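Local coordinates for protein putative O-acetylhomoserine (Thiol)-lyase (Campylobacter jejuni, PDB 4OC9) that probably uses pyridoxal 5'-phosphate to make homocysteine from O-acetylhomoserine and a sulfur donor, at residues G99-Y109 against V141-E152. Residues are numbered along the deposited sequence; the frame is centred on the assembly and turned at random.
Sequences GDNVAYSNKIY and VIDQNTKAIFFE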
loop_
_atom_site.group_PDB
_atom_site.type_symbol
_atom_site.label_atom_id
_atom_site.label_comp_id
_atom_site.label_asym_id
_atom_site.label_seq_id
_atom_site.Cartn_x
_atom_site.Cartn_y
_atom_site.Cartn_z
ATOM N N GLY D 99 -20.624 8.263 35.170
ATOM C CA GLY D 99 -21.641 7.948 36.170
ATOM C C GLY D 99 -22.382 6.645 35.898
ATOM O O GLY D 99 -23.136 6.163 36.734
ATOM N N ASP D 100 -22.199 6.076 34.718
ATOM C CA ASP D 100 -22.866 4.838 34.385
ATOM C C ASP D 100 -21.938 3.650 34.672
ATOM O O ASP D 100 -20.773 3.813 35.047
ATOM C CB ASP D 100 -23.259 4.850 32.897
ATOM C CG ASP D 100 -24.279 5.941 32.552
ATOM O OD1 ASP D 100 -24.992 6.380 33.474
ATOM O OD2 ASP D 100 -24.368 6.324 31.346
ATOM N N ASN D 101 -22.466 2.449 34.488
ATOM C CA ASN D 101 -21.667 1.265 34.675
ATOM C C ASN D 101 -21.958 0.283 33.551
ATOM O O ASN D 101 -22.968 0.397 32.839
ATOM C CB ASN D 101 -21.915 0.648 36.055
ATOM C CG ASN D 101 -23.299 0.079 36.220
ATOM O OD1 ASN D 101 -23.580 -1.021 35.768
ATOM N ND2 ASN D 101 -24.101 0.746 37.020
ATOM N N VAL D 102 -21.036 -0.654 33.378
ATOM C CA VAL D 102 -21.179 -1.672 32.354
ATOM C C VAL D 102 -20.842 -2.983 32.996
ATOM O O VAL D 102 -19.945 -3.056 33.841
ATOM C CB VAL D 102 -20.256 -1.461 31.112
ATOM C CG1 VAL D 102 -20.583 -0.144 30.412
ATOM C CG2 VAL D 102 -18.779 -1.475 31.505
ATOM N N ALA D 103 -21.542 -4.027 32.562
ATOM C CA ALA D 103 -21.323 -5.380 33.061
ATOM C C ALA D 103 -20.433 -6.119 32.057
ATOM O O ALA D 103 -20.714 -6.108 30.847
ATOM C CB ALA D 103 -22.640 -6.113 33.215
ATOM N N TYR D 104 -19.399 -6.791 32.560
ATOM C CA TYR D 104 -18.505 -7.500 31.676
ATOM C C TYR D 104 -18.099 -8.889 32.176
ATOM O O TYR D 104 -17.936 -9.125 33.359
ATOM C CB TYR D 104 -17.239 -6.659 31.459
ATOM C CG TYR D 104 -16.312 -6.573 32.668
ATOM C CD1 TYR D 104 -16.589 -5.736 33.745
ATOM C CD2 TYR D 104 -15.123 -7.284 32.695
ATOM C CE1 TYR D 104 -15.730 -5.660 34.837
ATOM C CE2 TYR D 104 -14.252 -7.189 33.762
ATOM C CZ TYR D 104 -14.569 -6.384 34.833
ATOM O OH TYR D 104 -13.703 -6.311 35.883
ATOM N N SER D 105 -17.928 -9.790 31.240
ATOM C CA SER D 105 -17.526 -11.153 31.524
ATOM C C SER D 105 -16.125 -11.233 32.135
ATOM O O SER D 105 -15.207 -10.487 31.764
ATOM C CB SER D 105 -17.581 -12.001 30.223
ATOM O OG SER D 105 -17.056 -13.291 30.426
ATOM N N ASN D 106 -15.976 -12.153 33.071
ATOM C CA ASN D 106 -14.719 -12.368 33.767
ATOM C C ASN D 106 -13.769 -13.189 32.900
ATOM O O ASN D 106 -12.629 -13.448 33.274
ATOM C CB ASN D 106 -14.943 -13.073 35.104
ATOM C CG ASN D 106 -15.499 -14.494 34.953
ATOM O OD1 ASN D 106 -16.103 -14.872 33.942
ATOM N ND2 ASN D 106 -15.332 -15.273 35.993
ATOM N N LYS D 107 -14.264 -13.649 31.756
ATOM C CA LYS D 107 -13.434 -14.434 30.833
ATOM C C LYS D 107 -13.359 -13.767 29.435
ATOM O O LYS D 107 -14.129 -14.101 28.533
ATOM C CB LYS D 107 -13.907 -15.884 30.732
ATOM C CG LYS D 107 -13.855 -16.610 32.059
ATOM C CD LYS D 107 -14.164 -18.085 31.943
ATOM C CE LYS D 107 -14.182 -18.685 33.317
ATOM N NZ LYS D 107 -14.322 -20.155 33.265
ATOM N N ILE D 108 -12.446 -12.799 29.328
ATOM C CA ILE D 108 -12.225 -12.059 28.099
ATOM C C ILE D 108 -10.759 -11.725 27.855
ATOM O O ILE D 108 -9.889 -12.014 28.683
ATOM C CB ILE D 108 -12.989 -10.739 28.067
ATOM C CG1 ILE D 108 -12.515 -9.823 29.206
ATOM C CG2 ILE D 108 -14.477 -11.015 28.120
ATOM C CD1 ILE D 108 -13.216 -8.477 29.263
ATOM N N TYR D 109 -10.526 -11.118 26.689
ATOM C CA TYR D 109 -9.219 -10.700 26.275
ATOM C C TYR D 109 -8.662 -9.741 27.303
ATOM O O TYR D 109 -9.333 -8.808 27.720
ATOM C CB TYR D 109 -9.271 -10.108 24.841
ATOM C CG TYR D 109 -7.978 -9.487 24.390
ATOM C CD1 TYR D 109 -6.858 -10.260 24.139
ATOM C CD2 TYR D 109 -7.905 -8.119 24.131
ATOM C CE1 TYR D 109 -5.672 -9.684 23.710
ATOM C CE2 TYR D 109 -6.731 -7.530 23.692
ATOM C CZ TYR D 109 -5.610 -8.306 23.481
ATOM O OH TYR D 109 -4.447 -7.703 23.045
ATOM N N VAL D 141 -25.343 -7.673 39.508
ATOM C CA VAL D 141 -24.647 -6.406 39.283
ATOM C C VAL D 141 -25.419 -5.385 38.450
ATOM O O VAL D 141 -24.971 -4.241 38.301
ATOM C CB VAL D 141 -23.244 -6.616 38.689
ATOM C CG1 VAL D 141 -22.366 -7.375 39.683
ATOM C CG2 VAL D 141 -23.303 -7.307 37.320
ATOM N N ILE D 142 -26.592 -5.756 37.949
ATOM C CA ILE D 142 -27.401 -4.836 37.143
ATOM C C ILE D 142 -28.238 -3.835 37.923
ATOM O O ILE D 142 -28.853 -4.186 38.941
ATOM C CB ILE D 142 -28.362 -5.620 36.238
ATOM C CG1 ILE D 142 -27.550 -6.424 35.206
ATOM C CG2 ILE D 142 -29.304 -4.682 35.505
ATOM C CD1 ILE D 142 -28.375 -7.271 34.265
ATOM N N ASP D 143 -28.229 -2.586 37.463
ATOM C CA ASP D 143 -29.035 -1.512 38.078
ATOM C C ASP D 143 -29.541 -0.636 36.909
ATOM O O ASP D 143 -29.308 -0.973 35.740
ATOM C CB ASP D 143 -28.329 -0.746 39.205
ATOM C CG ASP D 143 -27.200 0.106 38.731
ATOM O OD1 ASP D 143 -27.221 0.552 37.562
ATOM O OD2 ASP D 143 -26.338 0.439 39.569
ATOM N N GLN D 144 -30.175 0.492 37.181
ATOM C CA GLN D 144 -30.717 1.308 36.098
ATOM C C GLN D 144 -29.656 2.109 35.361
ATOM O O GLN D 144 -29.961 2.772 34.347
ATOM C CB GLN D 144 -31.760 2.279 36.648
ATOM C CG GLN D 144 -32.671 2.915 35.555
ATOM C CD GLN D 144 -33.665 1.918 34.961
ATOM O OE1 GLN D 144 -33.853 0.839 35.507
ATOM N NE2 GLN D 144 -34.374 2.317 33.897
ATOM N N ASN D 145 -28.438 2.089 35.900
ATOM C CA ASN D 145 -27.293 2.794 35.313
ATOM C C ASN D 145 -26.403 1.887 34.443
ATOM O O ASN D 145 -25.455 2.360 33.804
ATOM C CB ASN D 145 -26.456 3.447 36.397
ATOM C CG ASN D 145 -27.202 4.544 37.118
ATOM O OD1 ASN D 145 -28.020 5.269 36.525
ATOM N ND2 ASN D 145 -26.891 4.707 38.398
ATOM N N THR D 146 -26.718 0.596 34.438
ATOM C CA THR D 146 -25.991 -0.387 33.658
ATOM C C THR D 146 -26.391 -0.172 32.209
ATOM O O THR D 146 -27.553 -0.387 31.823
ATOM C CB THR D 146 -26.322 -1.820 34.093
ATOM O OG1 THR D 146 -25.977 -2.000 35.475
ATOM C CG2 THR D 146 -25.534 -2.827 33.227
ATOM N N LYS D 147 -25.423 0.210 31.384
ATOM C CA LYS D 147 -25.711 0.473 29.957
ATOM C C LYS D 147 -25.299 -0.600 28.932
ATOM O O LYS D 147 -25.692 -0.528 27.766
ATOM C CB LYS D 147 -25.020 1.766 29.570
ATOM C CG LYS D 147 -25.335 2.905 30.502
ATOM C CD LYS D 147 -26.824 3.136 30.653
ATOM C CE LYS D 147 -27.065 4.405 31.447
ATOM N NZ LYS D 147 -28.510 4.538 31.708
ATOM N N ALA D 148 -24.488 -1.568 29.356
ATOM C CA ALA D 148 -24.056 -2.617 28.440
ATOM C C ALA D 148 -23.618 -3.886 29.165
ATOM O O ALA D 148 -23.172 -3.851 30.321
ATOM C CB ALA D 148 -22.928 -2.115 27.554
ATOM N N ILE D 149 -23.807 -5.000 28.468
ATOM C CA ILE D 149 -23.450 -6.347 28.936
ATOM C C ILE D 149 -22.460 -6.858 27.877
ATOM O O ILE D 149 -22.850 -7.103 26.726
ATOM C CB ILE D 149 -24.665 -7.242 29.070
ATOM C CG1 ILE D 149 -25.585 -6.680 30.177
ATOM C CG2 ILE D 149 -24.206 -8.635 29.421
ATOM C CD1 ILE D 149 -26.902 -7.405 30.358
ATOM N N PHE D 150 -21.186 -6.959 28.278
ATOM C CA PHE D 150 -20.119 -7.355 27.389
ATOM C C PHE D 150 -19.535 -8.711 27.648
ATOM O O PHE D 150 -19.230 -9.045 28.788
ATOM C CB PHE D 150 -18.987 -6.341 27.504
ATOM C CG PHE D 150 -17.892 -6.540 26.491
ATOM C CD1 PHE D 150 -16.841 -7.404 26.743
ATOM C CD2 PHE D 150 -17.913 -5.847 25.291
ATOM C CE1 PHE D 150 -15.853 -7.600 25.804
ATOM C CE2 PHE D 150 -16.917 -6.042 24.349
ATOM C CZ PHE D 150 -15.892 -6.925 24.608
ATOM N N PHE D 151 -19.369 -9.476 26.571
ATOM C CA PHE D 151 -18.809 -10.814 26.671
ATOM C C PHE D 151 -18.285 -11.287 25.321
ATOM O O PHE D 151 -18.544 -10.663 24.281
ATOM C CB PHE D 151 -19.873 -11.806 27.115
ATOM C CG PHE D 151 -20.956 -12.011 26.106
ATOM C CD1 PHE D 151 -22.012 -11.140 26.027
ATOM C CD2 PHE D 151 -20.945 -13.101 25.279
ATOM C CE1 PHE D 151 -23.036 -11.351 25.122
ATOM C CE2 PHE D 151 -21.964 -13.320 24.361
ATOM C CZ PHE D 151 -23.011 -12.435 24.276
ATOM N N GLU D 152 -17.547 -12.383 25.351
ATOM C CA GLU D 152 -16.992 -12.976 24.142
ATOM C C GLU D 152 -17.749 -14.279 23.855
ATOM O O GLU D 152 -18.186 -14.986 24.782
ATOM C CB GLU D 152 -15.499 -13.216 24.274
ATOM C CG GLU D 152 -14.688 -11.938 24.325
ATOM C CD GLU D 152 -13.185 -12.127 24.520
ATOM O OE1 GLU D 152 -12.719 -13.281 24.516
ATOM O OE2 GLU D 152 -12.486 -11.108 24.732
HETATM O O HOH W 1 -16.601 -14.088 27.835
#
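The carboxylate of Asp-143 takes two donors at a single oxygen, both tilted out of its plane and to opposite sides of it: Asn-101 ND2 comes to Asp-143 OD1 from one side (3.2 Å) and Asn-145 N from the other (2.6 Å), the latter closing an Asx turn. The Asn-101 amide stands steeply to this carboxylate, their planes 70° apart, yet Asp-143 OD1 lies close to the amide plane, though the N-H is bent from it. Its other end is used as well, since Thr-146 OG1 donates in plane to a lone pair of Asn-101 OD1 (2.6 Å). With CG held between the backbone N and the carbonyl carbon (chi1 67°), the amide leans over the start of strand 146-152, and both ends are engaged, which fixes its flip. Arg-128 pairs with Asp-143 OD2. At the edge of the Phe-150 ring, near its plane, lies Ile-108 CG2.

Strands 101-105 and 146-152 are parallel neighbours in the seven-stranded, mostly parallel sheet of the large domain of fold-type I (aspartate aminotransferase-like) PLP enzymes. A beta bulge shifts the register between Asn-101 and Ala-103; beyond it the ladder runs on through Phe-150 N to Ala-103 O (2.7 Å) and Ser-105 N to Phe-150 O (2.9 Å).

Where the strands end, Glu-152 OE2 receives Tyr-109 N on its syn side but tilted well out of the carboxylate plane (2.8 Å), just ahead of helix 110-119, while OE1 is held by Asn-156 N. A water links Ser-105 OG, Lys-107 O and Glu-152 N.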